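Local coordinates for endonuclease V (Bacillus subtilis, PDB 3GA2), which probably repairs deaminated DNA as a magnesium-dependent endonuclease, cutting at the second phosphodiester bond 3' to a deoxyinosine, at residues 28-34 and 194-200; 109-115 and 135-139; 177-181 and 202-206. The protein carries 1 engineered substitution. All blocks are in the same frame, centred on the assembly; numbering follows the deposited sequence.

Contact 1: residues 28-34 and 194-200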
loop_
_atom_site.group_PDB
_atom_site.type_symbol
_atom_site.label_atom_id
_atom_site.label_comp_id
_atom_site.label_asym_id
_atom_site.label_seq_id
_atom_site.Cartn_x
_atom_site.Cartn_y
_atom_site.Cartn_z
ATOM N N ILE A 28 -0.372 -9.137 13.655
ATOM C CA ILE A 28 -1.054 -7.923 13.228
ATOM C C ILE A 28 -1.660 -7.204 14.424
ATOM O O ILE A 28 -2.305 -7.820 15.272
ATOM C CB ILE A 28 -2.170 -8.240 12.212
ATOM C CG1 ILE A 28 -1.537 -8.770 10.925
ATOM C CG2 ILE A 28 -3.017 -6.996 11.955
ATOM C CD1 ILE A 28 -2.513 -9.295 9.911
ATOM N N ASN A 29 -1.444 -5.897 14.489
ATOM C CA ASN A 29 -1.975 -5.100 15.578
ATOM C C ASN A 29 -2.599 -3.815 15.063
ATOM O O ASN A 29 -1.894 -2.891 14.660
ATOM C CB ASN A 29 -0.874 -4.768 16.583
ATOM C CG ASN A 29 -1.330 -3.769 17.619
ATOM O OD1 ASN A 29 -2.430 -3.877 18.152
ATOM N ND2 ASN A 29 -0.489 -2.791 17.911
ATOM N N LEU A 30 -3.926 -3.761 15.096
ATOM C CA LEU A 30 -4.671 -2.600 14.626
ATOM C C LEU A 30 -5.223 -1.746 15.757
ATOM O O LEU A 30 -6.222 -1.054 15.581
ATOM C CB LEU A 30 -5.822 -3.058 13.730
ATOM C CG LEU A 30 -5.534 -3.366 12.251
ATOM C CD1 LEU A 30 -4.097 -3.773 12.031
ATOM C CD2 LEU A 30 -6.503 -4.422 11.776
ATOM N N SER A 31 -4.567 -1.781 16.912
ATOM C CA SER A 31 -5.022 -1.012 18.066
ATOM C C SER A 31 -4.534 0.436 18.106
ATOM O O SER A 31 -5.225 1.317 18.620
ATOM C CB SER A 31 -4.586 -1.702 19.353
ATOM O OG SER A 31 -3.180 -1.627 19.498
ATOM N N PRO A 32 -3.334 0.704 17.573
ATOM C CA PRO A 32 -2.818 2.075 17.593
ATOM C C PRO A 32 -3.754 3.141 17.006
ATOM O O PRO A 32 -4.323 2.969 15.927
ATOM C CB PRO A 32 -1.508 1.949 16.822
ATOM C CG PRO A 32 -1.056 0.557 17.184
ATOM C CD PRO A 32 -2.330 -0.224 17.019
ATOM N N THR A 33 -3.915 4.236 17.740
ATOM C CA THR A 33 -4.745 5.345 17.299
ATOM C C THR A 33 -3.768 6.453 16.933
ATOM O O THR A 33 -2.886 6.791 17.719
ATOM C CB THR A 33 -5.700 5.835 18.423
ATOM O OG1 THR A 33 -6.689 4.834 18.680
ATOM C CG2 THR A 33 -6.403 7.117 18.014
ATOM N N ILE A 34 -3.905 7.008 15.736
ATOM C CA ILE A 34 -2.989 8.054 15.310
ATOM C C ILE A 34 -3.728 9.186 14.623
ATOM O O ILE A 34 -4.295 9.013 13.544
ATOM C CB ILE A 34 -1.883 7.463 14.388
ATOM C CG1 ILE A 34 -0.926 8.557 13.918
ATOM C CG2 ILE A 34 -2.513 6.760 13.211
ATOM C CD1 ILE A 34 -1.435 9.388 12.765
ATOM N N ASN A 194 -0.965 -2.033 9.031
ATOM C CA ASN A 194 -0.626 -2.626 10.327
ATOM C C ASN A 194 -0.216 -1.496 11.263
ATOM O O ASN A 194 0.220 -0.437 10.809
ATOM C CB ASN A 194 0.506 -3.660 10.200
ATOM C CG ASN A 194 0.667 -4.511 11.459
ATOM O OD1 ASN A 194 -0.223 -4.549 12.310
ATOM N ND2 ASN A 194 1.800 -5.202 11.574
ATOM N N TYR A 195 -0.404 -1.705 12.563
ATOM C CA TYR A 195 -0.035 -0.713 13.567
ATOM C C TYR A 195 -0.889 0.556 13.545
ATOM O O TYR A 195 -0.407 1.646 13.861
ATOM C CB TYR A 195 1.442 -0.337 13.402
ATOM C CG TYR A 195 2.374 -1.524 13.316
ATOM C CD1 TYR A 195 2.325 -2.539 14.260
ATOM C CD2 TYR A 195 3.320 -1.618 12.303
ATOM C CE1 TYR A 195 3.201 -3.624 14.198
ATOM C CE2 TYR A 195 4.199 -2.692 12.231
ATOM C CZ TYR A 195 4.137 -3.690 13.179
ATOM O OH TYR A 195 5.023 -4.747 13.107
ATOM N N ILE A 196 -2.159 0.413 13.181
ATOM C CA ILE A 196 -3.063 1.557 13.109
ATOM C C ILE A 196 -4.503 1.056 12.984
ATOM O O ILE A 196 -4.748 0.027 12.351
ATOM C CB ILE A 196 -2.704 2.429 11.885
ATOM C CG1 ILE A 196 -3.588 3.669 11.818
ATOM C CG2 ILE A 196 -2.877 1.605 10.606
ATOM C CD1 ILE A 196 -3.207 4.612 10.665
ATOM N N ASP A 197 -5.449 1.775 13.589
ATOM C CA ASP A 197 -6.854 1.381 13.519
ATOM C C ASP A 197 -7.541 1.932 12.270
ATOM O O ASP A 197 -6.999 2.795 11.571
ATOM C CB ASP A 197 -7.620 1.809 14.781
ATOM C CG ASP A 197 -7.606 3.306 15.014
ATOM O OD1 ASP A 197 -7.506 4.083 14.051
ATOM O OD2 ASP A 197 -7.719 3.716 16.186
ATOM N N LEU A 198 -8.731 1.417 11.981
ATOM C CA LEU A 198 -9.472 1.840 10.801
ATOM C C LEU A 198 -9.837 3.318 10.835
ATOM O O LEU A 198 -9.776 4.006 9.819
ATOM C CB LEU A 198 -10.743 1.002 10.644
ATOM C CG LEU A 198 -11.502 1.253 9.336
ATOM C CD1 LEU A 198 -10.528 1.176 8.162
ATOM C CD2 LEU A 198 -12.624 0.220 9.172
ATOM N N ASP A 199 -10.214 3.802 12.012
ATOM C CA ASP A 199 -10.589 5.194 12.170
ATOM C C ASP A 199 -9.459 6.121 11.756
ATOM O O ASP A 199 -9.672 7.084 11.023
ATOM C CB ASP A 199 -10.954 5.479 13.620
ATOM C CG ASP A 199 -11.895 6.636 13.750
ATOM O OD1 ASP A 199 -13.074 6.471 13.368
ATOM O OD2 ASP A 199 -11.470 7.709 14.224
ATOM N N SER A 200 -8.254 5.831 12.235
ATOM C CA SER A 200 -7.103 6.659 11.913
ATOM C C SER A 200 -6.745 6.512 10.442
ATOM O O SER A 200 -6.376 7.484 9.796
ATOM C CB SER A 200 -5.908 6.276 12.788
ATOM O OG SER A 200 -6.230 6.386 14.172
#

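Contact 2: residues 109-115 and 135-139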
loop_
_atom_site.group_PDB
_atom_site.type_symbol
_atom_site.label_atom_id
_atom_site.label_comp_id
_atom_site.label_asym_id
_atom_site.label_seq_id
_atom_site.Cartn_x
_atom_site.Cartn_y
_atom_site.Cartn_z
ATOM N N GLU A 109 12.308 9.744 7.846
ATOM C CA GLU A 109 11.705 8.618 8.545
ATOM C C GLU A 109 10.202 8.870 8.567
ATOM O O GLU A 109 9.674 9.423 9.528
ATOM C CB GLU A 109 12.251 8.524 9.979
ATOM C CG GLU A 109 11.853 7.245 10.720
ATOM C CD GLU A 109 12.411 7.182 12.143
ATOM O OE1 GLU A 109 13.621 7.439 12.322
ATOM O OE2 GLU A 109 11.643 6.859 13.076
ATOM N N PRO A 110 9.495 8.476 7.499
ATOM C CA PRO A 110 8.047 8.695 7.454
ATOM C C PRO A 110 7.329 8.086 8.646
ATOM O O PRO A 110 7.659 6.977 9.073
ATOM C CB PRO A 110 7.639 8.038 6.137
ATOM C CG PRO A 110 8.871 8.211 5.278
ATOM C CD PRO A 110 9.976 7.856 6.253
ATOM N N ASP A 111 6.352 8.817 9.185
ATOM C CA ASP A 111 5.570 8.338 10.330
ATOM C C ASP A 111 4.510 7.323 9.907
ATOM O O ASP A 111 4.055 6.519 10.721
ATOM C CB ASP A 111 4.859 9.494 11.041
ATOM C CG ASP A 111 5.822 10.516 11.624
ATOM O OD1 ASP A 111 6.719 10.129 12.404
ATOM O OD2 ASP A 111 5.666 11.711 11.306
ATOM N N VAL A 112 4.106 7.381 8.640
ATOM C CA VAL A 112 3.098 6.469 8.096
ATOM C C VAL A 112 3.284 6.305 6.591
ATOM O O VAL A 112 3.629 7.259 5.896
ATOM C CB VAL A 112 1.656 6.984 8.357
ATOM C CG1 VAL A 112 1.462 8.341 7.714
ATOM C CG2 VAL A 112 0.635 5.993 7.797
ATOM N N PHE A 113 3.055 5.091 6.096
ATOM C CA PHE A 113 3.197 4.799 4.674
ATOM C C PHE A 113 1.872 4.380 4.058
ATOM O O PHE A 113 1.241 3.438 4.530
ATOM C CB PHE A 113 4.194 3.656 4.441
ATOM C CG PHE A 113 5.628 4.010 4.712
ATOM C CD1 PHE A 113 6.544 4.101 3.664
ATOM C CD2 PHE A 113 6.083 4.184 6.014
ATOM C CE1 PHE A 113 7.891 4.352 3.910
ATOM C CE2 PHE A 113 7.431 4.435 6.270
ATOM C CZ PHE A 113 8.339 4.519 5.212
ATOM N N LEU A 114 1.444 5.081 3.015
ATOM C CA LEU A 114 0.205 4.723 2.339
ATOM C C LEU A 114 0.597 3.998 1.049
ATOM O O LEU A 114 1.388 4.501 0.253
ATOM C CB LEU A 114 -0.642 5.966 2.024
ATOM C CG LEU A 114 -1.278 6.724 3.200
ATOM C CD1 LEU A 114 -0.289 7.728 3.771
ATOM C CD2 LEU A 114 -2.526 7.457 2.714
ATOM N N PHE A 115 0.039 2.812 0.852
ATOM C CA PHE A 115 0.358 1.999 -0.307
ATOM C C PHE A 115 -0.714 1.942 -1.373
ATOM O O PHE A 115 -1.903 1.886 -1.062
ATOM C CB PHE A 115 0.634 0.558 0.131
ATOM C CG PHE A 115 1.899 0.386 0.905
ATOM C CD1 PHE A 115 1.991 0.817 2.223
ATOM C CD2 PHE A 115 3.000 -0.225 0.316
ATOM C CE1 PHE A 115 3.166 0.639 2.946
ATOM C CE2 PHE A 115 4.182 -0.409 1.028
ATOM C CZ PHE A 115 4.266 0.024 2.348
ATOM N N PHE A 135 8.381 -5.032 7.862
ATOM C CA PHE A 135 9.729 -4.633 7.485
ATOM C C PHE A 135 10.013 -3.173 7.825
ATOM O O PHE A 135 11.085 -2.841 8.332
ATOM C CB PHE A 135 9.965 -4.835 5.991
ATOM C CG PHE A 135 10.102 -6.268 5.577
ATOM C CD1 PHE A 135 8.978 -7.047 5.327
ATOM C CD2 PHE A 135 11.363 -6.827 5.387
ATOM C CE1 PHE A 135 9.103 -8.367 4.886
ATOM C CE2 PHE A 135 11.505 -8.144 4.948
ATOM C CZ PHE A 135 10.370 -8.916 4.695
ATOM N N LEU A 136 9.047 -2.304 7.543
ATOM C CA LEU A 136 9.194 -0.873 7.792
ATOM C C LEU A 136 9.117 -0.486 9.265
ATOM O O LEU A 136 9.659 0.541 9.670
ATOM C CB LEU A 136 8.129 -0.091 7.016
ATOM C CG LEU A 136 8.038 -0.285 5.501
ATOM C CD1 LEU A 136 6.860 0.519 4.942
ATOM C CD2 LEU A 136 9.340 0.162 4.842
ATOM N N GLY A 137 8.441 -1.302 10.068
ATOM C CA GLY A 137 8.305 -0.988 11.484
ATOM C C GLY A 137 7.524 0.308 11.684
ATOM O O GLY A 137 7.667 0.992 12.696
ATOM N N LYS A 138 6.693 0.651 10.706
ATOM C CA LYS A 138 5.900 1.859 10.788
ATOM C C LYS A 138 4.444 1.585 10.461
ATOM O O LYS A 138 4.110 0.574 9.857
ATOM C CB LYS A 138 6.438 2.917 9.816
ATOM C CG LYS A 138 7.835 3.444 10.139
ATOM C CD LYS A 138 7.853 4.263 11.432
ATOM C CE LYS A 138 9.162 5.038 11.584
ATOM N NZ LYS A 138 9.144 5.967 12.751
ATOM N N PRO A 139 3.544 2.478 10.888
ATOM C CA PRO A 139 2.125 2.278 10.587
ATOM C C PRO A 139 1.953 2.365 9.064
ATOM O O PRO A 139 2.588 3.199 8.410
ATOM C CB PRO A 139 1.455 3.457 11.287
ATOM C CG PRO A 139 2.361 3.725 12.457
ATOM C CD PRO A 139 3.735 3.574 11.854
#

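Contact 3: residues 177-181 and 202-206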
loop_
_atom_site.group_PDB
_atom_site.type_symbol
_atom_site.label_atom_id
_atom_site.label_comp_id
_atom_site.label_asym_id
_atom_site.label_seq_id
_atom_site.Cartn_x
_atom_site.Cartn_y
_atom_site.Cartn_z
ATOM N N ARG A 177 -12.964 -0.555 4.179
ATOM C CA ARG A 177 -14.085 0.285 3.774
ATOM C C ARG A 177 -14.072 0.659 2.292
ATOM O O ARG A 177 -13.013 0.730 1.666
ATOM C CB ARG A 177 -14.103 1.580 4.604
ATOM C CG ARG A 177 -14.428 1.388 6.082
ATOM C CD ARG A 177 -14.286 2.676 6.891
ATOM N NE ARG A 177 -14.724 2.492 8.274
ATOM C CZ ARG A 177 -14.552 3.384 9.246
ATOM N NH1 ARG A 177 -13.945 4.538 8.991
ATOM N NH2 ARG A 177 -14.991 3.127 10.471
ATOM N N ALA A 178 -15.259 0.880 1.733
ATOM C CA ALA A 178 -15.378 1.319 0.348
ATOM C C ALA A 178 -15.516 2.807 0.619
ATOM O O ALA A 178 -16.458 3.235 1.289
ATOM C CB ALA A 178 -16.641 0.765 -0.290
ATOM N N LEU A 179 -14.566 3.588 0.121
ATOM C CA LEU A 179 -14.549 5.018 0.390
ATOM C C LEU A 179 -14.603 5.931 -0.821
ATOM O O LEU A 179 -13.817 5.790 -1.759
ATOM C CB LEU A 179 -13.298 5.351 1.211
ATOM C CG LEU A 179 -13.035 6.811 1.590
ATOM C CD1 LEU A 179 -14.118 7.298 2.531
ATOM C CD2 LEU A 179 -11.663 6.931 2.232
ATOM N N ARG A 180 -15.533 6.879 -0.766
ATOM C CA ARG A 180 -15.720 7.865 -1.818
ATOM C C ARG A 180 -14.762 9.015 -1.522
ATOM O O ARG A 180 -15.052 9.867 -0.687
ATOM C CB ARG A 180 -17.156 8.397 -1.796
ATOM C CG ARG A 180 -17.507 9.290 -2.976
ATOM C CD ARG A 180 -17.804 8.464 -4.219
ATOM N NE ARG A 180 -19.008 7.658 -4.044
ATOM C CZ ARG A 180 -19.508 6.837 -4.963
ATOM N NH1 ARG A 180 -18.910 6.700 -6.139
ATOM N NH2 ARG A 180 -20.615 6.154 -4.701
ATOM N N THR A 181 -13.618 9.039 -2.192
ATOM C CA THR A 181 -12.658 10.108 -1.966
ATOM C C THR A 181 -13.012 11.294 -2.838
ATOM O O THR A 181 -13.032 12.433 -2.377
ATOM C CB THR A 181 -11.237 9.654 -2.275
ATOM O OG1 THR A 181 -11.230 8.909 -3.494
ATOM C CG2 THR A 181 -10.707 8.793 -1.142
ATOM N N TYR A 202 -8.712 5.988 8.077
ATOM C CA TYR A 202 -9.722 6.779 7.392
ATOM C C TYR A 202 -9.460 8.278 7.505
ATOM O O TYR A 202 -9.541 9.001 6.513
ATOM C CB TYR A 202 -11.110 6.452 7.956
ATOM C CG TYR A 202 -12.193 7.407 7.508
ATOM C CD1 TYR A 202 -12.569 8.485 8.311
ATOM C CD2 TYR A 202 -12.831 7.245 6.281
ATOM C CE1 TYR A 202 -13.554 9.379 7.906
ATOM C CE2 TYR A 202 -13.822 8.136 5.862
ATOM C CZ TYR A 202 -14.178 9.199 6.680
ATOM O OH TYR A 202 -15.170 10.072 6.283
ATOM N N GLN A 203 -9.146 8.740 8.709
ATOM C CA GLN A 203 -8.888 10.163 8.937
ATOM C C GLN A 203 -7.651 10.662 8.208
ATOM O O GLN A 203 -7.652 11.760 7.647
ATOM C CB GLN A 203 -8.730 10.449 10.430
ATOM C CG GLN A 203 -9.996 10.289 11.258
ATOM C CD GLN A 203 -11.157 11.115 10.733
ATOM O OE1 GLN A 203 -10.984 12.257 10.307
ATOM N NE2 GLN A 203 -12.356 10.542 10.778
ATOM N N ILE A 204 -6.586 9.868 8.235
ATOM C CA ILE A 204 -5.358 10.251 7.555
ATOM C C ILE A 204 -5.592 10.280 6.045
ATOM O O ILE A 204 -5.137 11.197 5.360
ATOM C CB ILE A 204 -4.204 9.269 7.874
ATOM C CG1 ILE A 204 -3.819 9.378 9.354
ATOM C CG2 ILE A 204 -2.999 9.573 6.989
ATOM C CD1 ILE A 204 -2.709 8.426 9.780
ATOM N N THR A 205 -6.311 9.287 5.526
ATOM C CA THR A 205 -6.583 9.234 4.089
ATOM C C THR A 205 -7.368 10.456 3.621
ATOM O O THR A 205 -7.004 11.094 2.631
ATOM C CB THR A 205 -7.362 7.950 3.702
ATOM O OG1 THR A 205 -6.542 6.801 3.953
ATOM C CG2 THR A 205 -7.739 7.974 2.220
HETATM N N MSE A 206 -8.439 10.787 4.338
HETATM C CA MSE A 206 -9.261 11.941 3.975
HETATM C C MSE A 206 -8.524 13.271 4.089
HETATM O O MSE A 206 -8.819 14.209 3.350
HETATM C CB MSE A 206 -10.531 11.992 4.833
HETATM C CG MSE A 206 -11.532 10.879 4.538
HETATM SE SE MSE A 206 -11.917 10.694 2.655
HETATM C CE MSE A 206 -12.608 12.472 2.291
#

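Contact 1: residues 28-34 and 194-200
Asp197 holds CG between its backbone N and carbonyl carbon (chi1 60°), and Ser200 turns OG to the side of its own N (chi1 -57°); together these rotations bring a carboxylate and a hydroxyl up against Thr33 and Ile34. Each carboxylate oxygen has its own task. Asp197 OD2 accepts from Thr33 OG1 at 2.9 Å, nearly along the C-O axis. Asp197 OD1 takes the backbone N of Ser200 at 2.6 Å and, from the syn side and somewhat out of the carboxylate plane, Ser200 OG as well. Ser200 OG donates to Asp197 OD1 and accepts from Ile34 N at 2.9 Å in a nearly straight bond (168°). The bond from Ser200 N makes Asp197 the N-cap of helix 198-207 in this RNase H-like fold, and the bonds from Thr33 OG1 and Ile34 N tie the loop between helix 14-25 and strand 41-52 to that capped start. Asp197 N completes the link by donating to Pro32 O at 2.9 Å. Toward the beginning of both segments, Asn194 OD1 receives Asn29 N at 2.8 Å, in the carbonyl plane, while Asn29 OD1 is occupied by Ser31 in an Asx turn. Pro32 CB lies against the Tyr195 carbonyl, 3.2 Å from Tyr195 O. Apolar packing is close where Ile34 CG2 presses on Ile196 CD1 at 3.4 Å, tighter than ordinary van der Waals contact.

Contact 2: residues 109-115 and 135-139
Leu136 pushes a single methyl into the angle between two phenylalanine rings, meeting one by its face and the other by its edge. Its CD1 stands over the middle of the Phe113 ring, 3.8 Å from the centroid and 13° off the normal, which is a CH-pi contact; the same methyl lies in the plane of the Phe115 ring, 3.7 Å from CZ at the edge. A second bump is the aliphatic part of Lys138. Its CB and CG approach the Phe113 ring obliquely, CB coming within 4.0 Å of CE2, and the bend at chi2 (-68°) carries the rest of the chain past Pro110 O. Beyond that, NZ reaches Glu109 OE2 at 2.7 Å in a salt bridge that uses the anti lone pair of the carboxylate, the two side chains crossing at about a right angle. The Pro139 ring rests against the facing backbone, its CD 3.2 Å from Asp111 O. Its own carbonyl oxygen, Pro139 O, accepts Phe113 N at 3.0 Å (161°), with a CA-H...O contact from Val112 CA at 3.3 Å beside it. Ala103 of helix 96-105 also touches Leu136. Strands 113-116 and 140-144 are parallel neighbours in the sheet with helix 128-136 between them in the chain, so this end-of-helix packing belongs to a beta-alpha-beta crossover, whose first strand also carries Asp116, a predicted magnesium ligand of the RNase H-like site.

Contact 3: residues 177-181 and 202-206
Leu179 reaches toward the helix with its two methyls on different partners, CD1 at a ring edge and CD2 against selenium and a methyl. CD1 meets the Tyr202 ring near the ring plane, 3.4 Å from CE2, with the two side chains at about a right angle. CD2, the other branch, lies 3.8 Å from SE of Met206, a selenomethionine, and 4.1 Å from Thr205 CG2, whose side chain slides past in the opposite direction. Leu179 is extended from the strand, CG opposite its backbone N across the CA-CB bond (chi1 178°), and this projection puts the fork between the three residues. Chi1 of -69° sets Met206 CG 3.7 Å above one face of the Tyr202 ring of its own helix, offset toward the rim, and the bend at chi2 then turns SE to meet Leu179. The segment axes of strand 177-179 and helix 202-206 run 11.8 Å apart and only 18° from parallel: this is a helix laid on the sheet of an alpha/beta fold, with apolar side chains filling the layer between. Replacing Leu179 with an alanine would probably open a gap beside the Tyr202 edge and take from the selenium of Met206 the two leucine methyls that pack on it. At the other end, Arg177 crosses Tyr202 at about a right angle, its NH1 3.6 Å from Tyr202 CB and the guanidinium and ring planes 74° apart. The polar ends look elsewhere. Arg177 NE forms a salt bridge with Asp167, and its guanidinium makes a cation-pi contact with Tyr165; Tyr202 OH is hydrogen-bonded to Gly163 O, and Thr181 OG1 to Arg214 O.

From the N terminus, the loop 28-34 after helix 14-25 is the first half of contact 1, which closes only at 194-200, some 160 residues later. Contact 2 opens and closes within that span, joining 109-115 to 135-139 across a single crossover unit. Contact 3 starts inside it too, at 177-181, but ends at 202-206, past 194-200, so contacts 1 and 3 cross. Helix 198-207 serves both: its start receives the loop after helix 14-25, and its body lies over strand 173-179. Ile34 and Ile196 pack on Ile204, joining those two contacts, while Tyr195 and Pro139 join contacts 1 and 2. Contacts 2 and 3 reach the same sheet.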